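Local coordinates for heat shock protein, putative (PDB 1Y6Z) that probably acts as an ATP-dependent protein-folding chaperone of the Hsp90 family, the crystallised piece being its middle domain, at residues Tyr157-Val162 / Glu236-Phe241; Asn64-Glu69 / Trp93-Arg98. One frame throughout, in Å; residues are numbered along the deposited sequence.

In the fold
From the N terminus, the chain runs through the first strands of the five-stranded mixed sheet before interaction 2 opens at Asn64-Glu69. This contact closes at Trp93-Arg98, whose last residue begins strand 98-103, and so brackets strands 73-77 and 80-83. Interaction 1 opens later, on helix 145-164, and closes 74 residues further on at the start of helix 237-249, beside the parallel sheet of 204-208, 231-234 and 256-258. The two loops lie in series, neither nested nor crossing. Their centres are about 15 Å apart, yet they touch: Tyr157 OH probably hydrogen-bonds Met65 O, and Gly161 packs on Trp93. Helix 145-164 thus joins the mixed-sheet region to the C-terminal α/β part.

Interaction 1. Residues Tyr157-Val162 / Glu236-Phe241; sequences YLKIGV and EPIDEF
Lys159 and Ile238 meet where helix 145-164 runs beside the start of helix 237-249, a helix pair joining the central helices of the Hsp90 middle domain to its C-terminal α/β part. The short segment axes approach to 9.0 Å at 34°, so the two segments run in broadly the same direction. Their closest carbon contact is tight: Lys159 CB lies 3.4 Å from Ile238 CG2, the two side chains crossing at about a right angle. Ile238 CG1 sits beside its backbone N (chi1 -75°), which leaves CG2 anti to that N and directed at the lysine stem. At the other end of the same isoleucine, CD1 comes within 4.1 Å of Ile160 CD1, an apolar contact that Met65 extends by touching both isoleucines.

Beyond CG the lysine chain is extended and carries its ammonium past Ile238 to Asp239, where it forms a salt bridge: Lys159 NZ donates to Asp239 OD1 over 2.8 Å, reaching the oxygen nearly along its C-O axis. Glu236, at the N-cap, brings its OE1 to 5.5 Å from Lys159 NZ, not in contact but probably adding to the negative field there. The aspartate is gripped at both oxygens, and a second bond should help to fix the rotation of its carboxylate: Asp239 OD2 accepts from the backbone N of Leu235.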
loop_
_atom_site.group_PDB
_atom_site.type_symbol
_atom_site.label_atom_id
_atom_site.label_comp_id
_atom_site.label_asym_id
_atom_site.label_seq_id
_atom_site.Cartn_x
_atom_site.Cartn_y
_atom_site.Cartn_z
ATOM N N TYR B 157 7.105 9.437 -16.149
ATOM C CA TYR B 157 7.902 9.447 -14.892
ATOM C C TYR B 157 7.692 8.138 -14.112
ATOM O O TYR B 157 8.604 7.605 -13.538
ATOM C CB TYR B 157 7.548 10.654 -14.017
ATOM C CG TYR B 157 8.084 11.899 -14.626
ATOM C CD1 TYR B 157 7.262 12.759 -15.328
ATOM C CD2 TYR B 157 9.432 12.172 -14.567
ATOM C CE1 TYR B 157 7.814 13.951 -15.923
ATOM C CE2 TYR B 157 10.000 13.376 -15.149
ATOM C CZ TYR B 157 9.198 14.236 -15.808
ATOM O OH TYR B 157 9.750 15.364 -16.462
ATOM N N LEU B 158 6.471 7.681 -14.101
ATOM C CA LEU B 158 6.160 6.423 -13.370
ATOM C C LEU B 158 6.907 5.258 -14.009
ATOM O O LEU B 158 7.484 4.419 -13.308
ATOM C CB LEU B 158 4.662 6.228 -13.371
ATOM C CG LEU B 158 3.898 6.919 -12.234
ATOM C CD1 LEU B 158 4.013 8.471 -12.228
ATOM C CD2 LEU B 158 2.402 6.469 -12.296
ATOM N N LYS B 159 6.997 5.281 -15.357
ATOM C CA LYS B 159 7.695 4.220 -16.142
ATOM C C LYS B 159 9.140 4.216 -15.774
ATOM O O LYS B 159 9.701 3.157 -15.542
ATOM C CB LYS B 159 7.475 4.408 -17.638
ATOM C CG LYS B 159 6.103 3.918 -18.106
ATOM C CD LYS B 159 5.784 4.458 -19.515
ATOM C CE LYS B 159 4.339 4.240 -19.900
ATOM N NZ LYS B 159 4.087 5.161 -21.113
ATOM N N ILE B 160 9.726 5.418 -15.634
ATOM C CA ILE B 160 11.120 5.552 -15.133
ATOM C C ILE B 160 11.230 5.068 -13.677
ATOM O O ILE B 160 12.202 4.403 -13.322
ATOM C CB ILE B 160 11.644 6.980 -15.302
ATOM C CG1 ILE B 160 11.901 7.272 -16.785
ATOM C CG2 ILE B 160 12.976 7.237 -14.483
ATOM C CD1 ILE B 160 11.712 8.742 -17.070
ATOM N N GLY B 161 10.235 5.392 -12.853
ATOM C CA GLY B 161 10.194 4.861 -11.480
ATOM C C GLY B 161 10.291 3.331 -11.403
ATOM O O GLY B 161 11.023 2.787 -10.553
ATOM N N VAL B 162 9.538 2.662 -12.271
ATOM C CA VAL B 162 9.584 1.180 -12.419
ATOM C C VAL B 162 11.027 0.680 -12.717
ATOM O O VAL B 162 11.488 -0.349 -12.145
ATOM C CB VAL B 162 8.613 0.678 -13.522
ATOM C CG1 VAL B 162 8.846 -0.830 -13.803
ATOM C CG2 VAL B 162 7.138 0.972 -13.163
ATOM N N GLU B 236 7.927 3.346 -26.985
ATOM C CA GLU B 236 9.156 4.108 -26.902
ATOM C C GLU B 236 10.214 3.527 -26.017
ATOM O O GLU B 236 9.918 2.598 -25.211
ATOM C CB GLU B 236 8.883 5.549 -26.535
ATOM C CG GLU B 236 8.402 5.824 -25.121
ATOM C CD GLU B 236 8.171 7.333 -24.962
ATOM O OE1 GLU B 236 6.974 7.725 -25.023
ATOM O OE2 GLU B 236 9.206 8.093 -24.876
ATOM N N PRO B 237 11.435 4.098 -26.088
ATOM C CA PRO B 237 12.457 3.452 -25.271
ATOM C C PRO B 237 11.977 3.449 -23.832
ATOM O O PRO B 237 12.356 2.545 -23.095
ATOM C CB PRO B 237 13.680 4.357 -25.438
ATOM C CG PRO B 237 13.435 5.067 -26.768
ATOM C CD PRO B 237 11.960 5.296 -26.778
ATOM N N ILE B 238 11.158 4.432 -23.448
ATOM C CA ILE B 238 10.660 4.473 -22.032
ATOM C C ILE B 238 9.684 3.324 -21.746
ATOM O O ILE B 238 9.906 2.621 -20.757
ATOM C CB ILE B 238 10.122 5.831 -21.489
ATOM C CG1 ILE B 238 11.275 6.797 -21.175
ATOM C CG2 ILE B 238 9.521 5.627 -20.101
ATOM C CD1 ILE B 238 10.876 8.284 -21.031
ATOM N N ASP B 239 8.669 3.145 -22.598
ATOM C CA ASP B 239 7.813 1.931 -22.589
ATOM C C ASP B 239 8.747 0.721 -22.562
ATOM O O ASP B 239 8.623 -0.197 -21.725
ATOM C CB ASP B 239 6.888 1.814 -23.804
ATOM C CG ASP B 239 5.760 2.807 -23.816
ATOM O OD1 ASP B 239 5.586 3.599 -22.841
ATOM O OD2 ASP B 239 4.986 2.819 -24.810
ATOM N N GLU B 240 9.722 0.752 -23.469
ATOM C CA GLU B 240 10.696 -0.317 -23.641
ATOM C C GLU B 240 11.577 -0.597 -22.422
ATOM O O GLU B 240 11.659 -1.738 -21.994
ATOM C CB GLU B 240 11.513 -0.074 -24.929
ATOM C CG GLU B 240 12.280 -1.280 -25.448
ATOM C CD GLU B 240 11.374 -2.357 -26.022
ATOM O OE1 GLU B 240 11.544 -3.540 -25.621
ATOM O OE2 GLU B 240 10.495 -2.021 -26.871
ATOM N N PHE B 241 12.205 0.429 -21.830
ATOM C CA PHE B 241 12.953 0.197 -20.581
ATOM C C PHE B 241 12.058 -0.194 -19.429
ATOM O O PHE B 241 12.516 -0.878 -18.509
ATOM C CB PHE B 241 13.774 1.402 -20.140
ATOM C CG PHE B 241 15.034 1.587 -20.924
ATOM C CD1 PHE B 241 16.083 0.666 -20.814
ATOM C CD2 PHE B 241 15.173 2.677 -21.785
ATOM C CE1 PHE B 241 17.261 0.814 -21.561
ATOM C CE2 PHE B 241 16.355 2.851 -22.533
ATOM C CZ PHE B 241 17.404 1.909 -22.419
#

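Interaction 2. Residues Asn64-Glu69 / Trp93-Arg98; sequences NMFDEE and WLTFLR
The Phe66 ring meets the methyl of Thr95 at an oblique slant: CG2 lies 3.8 Å from Phe66 CD1 and 4.0 Å from Phe66 CE1. A water sits at the rim of this ring, in its plane, and Arg92 makes a cation-pi contact with the same phenyl. Across the way, the Trp93 indole carries Leu94 CG over the centre of one face, 3.5 Å above the plane, and its NE1 is hydrogen-bonded to Asp165 OD2.

The polar link between the segments runs through that water. Asp67 N donates to it at 2.8 Å, and Thr95 OG1 is hydrogen-bonded to the same water at 2.6 Å. Thr95 can serve both partners because OG1 is anti to its backbone N (chi1 -171°), which puts the hydroxyl on the water while the methyl turns to the ring.

Each segment is folded by a local motif within the loops that connect strands of the mixed sheet of the Hsp90 middle domain, Asn64-Glu69 between strands 47-53 and 73-77, Trp93-Arg98 between 80-83 and 98-103. Leu94-Leu97 form a type I beta turn, and Asn64 OD1 accepts from Phe66 N in an Asx turn, the donor standing above the carbonyl plane. The Arg98 guanidinium returns along the beta turn: Thr95 O lies at the edge of the guanidinium, in its plane, and accepts from NH1 at 2.9 Å. NH1 also donates to Leu97 O, this time from above the carbonyl plane, while NH2 forms a salt bridge with Glu60 OE1.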
loop_
_atom_site.group_PDB
_atom_site.type_symbol
_atom_site.label_atom_id
_atom_site.label_comp_id
_atom_site.label_asym_id
_atom_site.label_seq_id
_atom_site.Cartn_x
_atom_site.Cartn_y
_atom_site.Cartn_z
ATOM N N ASN B 64 13.954 19.205 -20.988
ATOM C CA ASN B 64 14.389 17.839 -20.693
ATOM C C ASN B 64 13.496 17.179 -19.629
ATOM O O ASN B 64 13.043 17.839 -18.699
ATOM C CB ASN B 64 15.827 17.837 -20.158
ATOM C CG ASN B 64 16.431 16.433 -20.088
ATOM O OD1 ASN B 64 16.855 15.981 -19.009
ATOM N ND2 ASN B 64 16.436 15.712 -21.243
ATOM N N MET B 65 13.333 15.865 -19.716
ATOM C CA MET B 65 12.623 15.116 -18.667
ATOM C C MET B 65 13.095 15.425 -17.269
ATOM O O MET B 65 12.320 15.378 -16.313
ATOM C CB MET B 65 12.740 13.613 -18.887
ATOM C CG MET B 65 11.595 13.036 -19.649
ATOM S SD MET B 65 11.555 11.319 -19.264
ATOM C CE MET B 65 13.224 10.872 -19.488
ATOM N N PHE B 66 14.375 15.697 -17.121
ATOM C CA PHE B 66 14.867 16.005 -15.794
ATOM C C PHE B 66 15.548 17.356 -15.781
ATOM O O PHE B 66 16.159 17.746 -16.788
ATOM C CB PHE B 66 15.736 14.859 -15.244
ATOM C CG PHE B 66 14.981 13.540 -15.133
ATOM C CD1 PHE B 66 14.111 13.307 -14.059
ATOM C CD2 PHE B 66 15.129 12.552 -16.102
ATOM C CE1 PHE B 66 13.383 12.090 -13.967
ATOM C CE2 PHE B 66 14.435 11.326 -16.001
ATOM C CZ PHE B 66 13.545 11.111 -14.937
ATOM N N ASP B 67 15.319 18.092 -14.688
ATOM C CA ASP B 67 15.918 19.408 -14.393
ATOM C C ASP B 67 17.109 19.109 -13.515
ATOM O O ASP B 67 16.968 18.486 -12.461
ATOM C CB ASP B 67 14.917 20.299 -13.629
ATOM C CG ASP B 67 15.503 21.673 -13.178
ATOM O OD1 ASP B 67 15.076 22.181 -12.107
ATOM O OD2 ASP B 67 16.351 22.261 -13.900
ATOM N N GLU B 68 18.287 19.557 -13.952
ATOM C CA GLU B 68 19.536 19.255 -13.247
ATOM C C GLU B 68 19.550 19.873 -11.848
ATOM O O GLU B 68 20.333 19.469 -10.974
ATOM C CB GLU B 68 20.730 19.739 -14.061
ATOM C CG GLU B 68 20.988 21.233 -13.938
ATOM C CD GLU B 68 21.964 21.761 -14.967
ATOM O OE1 GLU B 68 22.669 20.938 -15.605
ATOM O OE2 GLU B 68 22.028 23.012 -15.121
ATOM N N GLU B 69 18.649 20.831 -11.649
ATOM C CA GLU B 69 18.598 21.616 -10.436
ATOM C C GLU B 69 17.680 20.983 -9.411
ATOM O O GLU B 69 17.804 21.251 -8.204
ATOM C CB GLU B 69 18.106 23.011 -10.766
ATOM C CG GLU B 69 18.943 23.718 -11.826
ATOM C CD GLU B 69 18.467 25.129 -12.093
ATOM O OE1 GLU B 69 18.115 25.826 -11.112
ATOM O OE2 GLU B 69 18.447 25.539 -13.276
ATOM N N TRP B 93 12.303 10.020 -10.179
ATOM C CA TRP B 93 11.044 9.815 -10.893
ATOM C C TRP B 93 9.914 10.699 -10.296
ATOM O O TRP B 93 8.930 10.945 -10.961
ATOM C CB TRP B 93 10.629 8.354 -10.971
ATOM C CG TRP B 93 10.157 7.792 -9.712
ATOM C CD1 TRP B 93 10.929 7.246 -8.743
ATOM C CD2 TRP B 93 8.784 7.739 -9.234
ATOM N NE1 TRP B 93 10.147 6.866 -7.684
ATOM C CE2 TRP B 93 8.819 7.101 -7.988
ATOM C CE3 TRP B 93 7.531 8.124 -9.784
ATOM C CZ2 TRP B 93 7.639 6.860 -7.221
ATOM C CZ3 TRP B 93 6.349 7.844 -9.046
ATOM C CH2 TRP B 93 6.425 7.242 -7.767
ATOM N N LEU B 94 10.105 11.207 -9.084
ATOM C CA LEU B 94 9.148 12.105 -8.439
ATOM C C LEU B 94 9.432 13.600 -8.572
ATOM O O LEU B 94 8.812 14.397 -7.861
ATOM C CB LEU B 94 9.081 11.786 -6.944
ATOM C CG LEU B 94 8.314 10.486 -6.753
ATOM C CD1 LEU B 94 8.642 10.047 -5.352
ATOM C CD2 LEU B 94 6.769 10.734 -6.958
ATOM N N THR B 95 10.334 13.957 -9.484
ATOM C CA THR B 95 10.739 15.345 -9.767
ATOM C C THR B 95 9.545 16.220 -10.155
ATOM O O THR B 95 9.605 17.430 -10.003
ATOM C CB THR B 95 11.819 15.436 -10.890
ATOM O OG1 THR B 95 12.343 16.787 -10.988
ATOM C CG2 THR B 95 11.278 15.001 -12.250
ATOM N N PHE B 96 8.482 15.603 -10.665
ATOM C CA PHE B 96 7.291 16.392 -11.126
ATOM C C PHE B 96 6.448 16.883 -9.954
ATOM O O PHE B 96 5.640 17.769 -10.132
ATOM C CB PHE B 96 6.419 15.624 -12.124
ATOM C CG PHE B 96 5.754 14.394 -11.532
ATOM C CD1 PHE B 96 6.372 13.161 -11.579
ATOM C CD2 PHE B 96 4.506 14.503 -10.886
ATOM C CE1 PHE B 96 5.769 11.995 -11.059
ATOM C CE2 PHE B 96 3.905 13.333 -10.298
ATOM C CZ PHE B 96 4.528 12.104 -10.413
ATOM N N LEU B 97 6.617 16.335 -8.741
ATOM C CA LEU B 97 5.841 16.805 -7.609
ATOM C C LEU B 97 6.257 18.259 -7.236
ATOM O O LEU B 97 7.420 18.623 -7.358
ATOM C CB LEU B 97 6.194 15.930 -6.354
ATOM C CG LEU B 97 5.754 14.485 -6.256
ATOM C CD1 LEU B 97 6.233 14.023 -4.828
ATOM C CD2 LEU B 97 4.283 14.414 -6.269
ATOM N N ARG B 98 5.309 19.054 -6.774
ATOM C CA ARG B 98 5.597 20.363 -6.215
ATOM C C ARG B 98 5.032 20.329 -4.797
ATOM O O ARG B 98 3.962 19.768 -4.555
ATOM C CB ARG B 98 4.953 21.473 -7.056
ATOM C CG ARG B 98 5.490 21.560 -8.480
ATOM C CD ARG B 98 6.908 22.027 -8.406
ATOM N NE ARG B 98 7.637 22.192 -9.674
ATOM C CZ ARG B 98 8.458 21.283 -10.192
ATOM N NH1 ARG B 98 8.574 20.094 -9.639
ATOM N NH2 ARG B 98 9.114 21.539 -11.321
HETATM O O HOH W 1 14.519 16.651 -12.377
#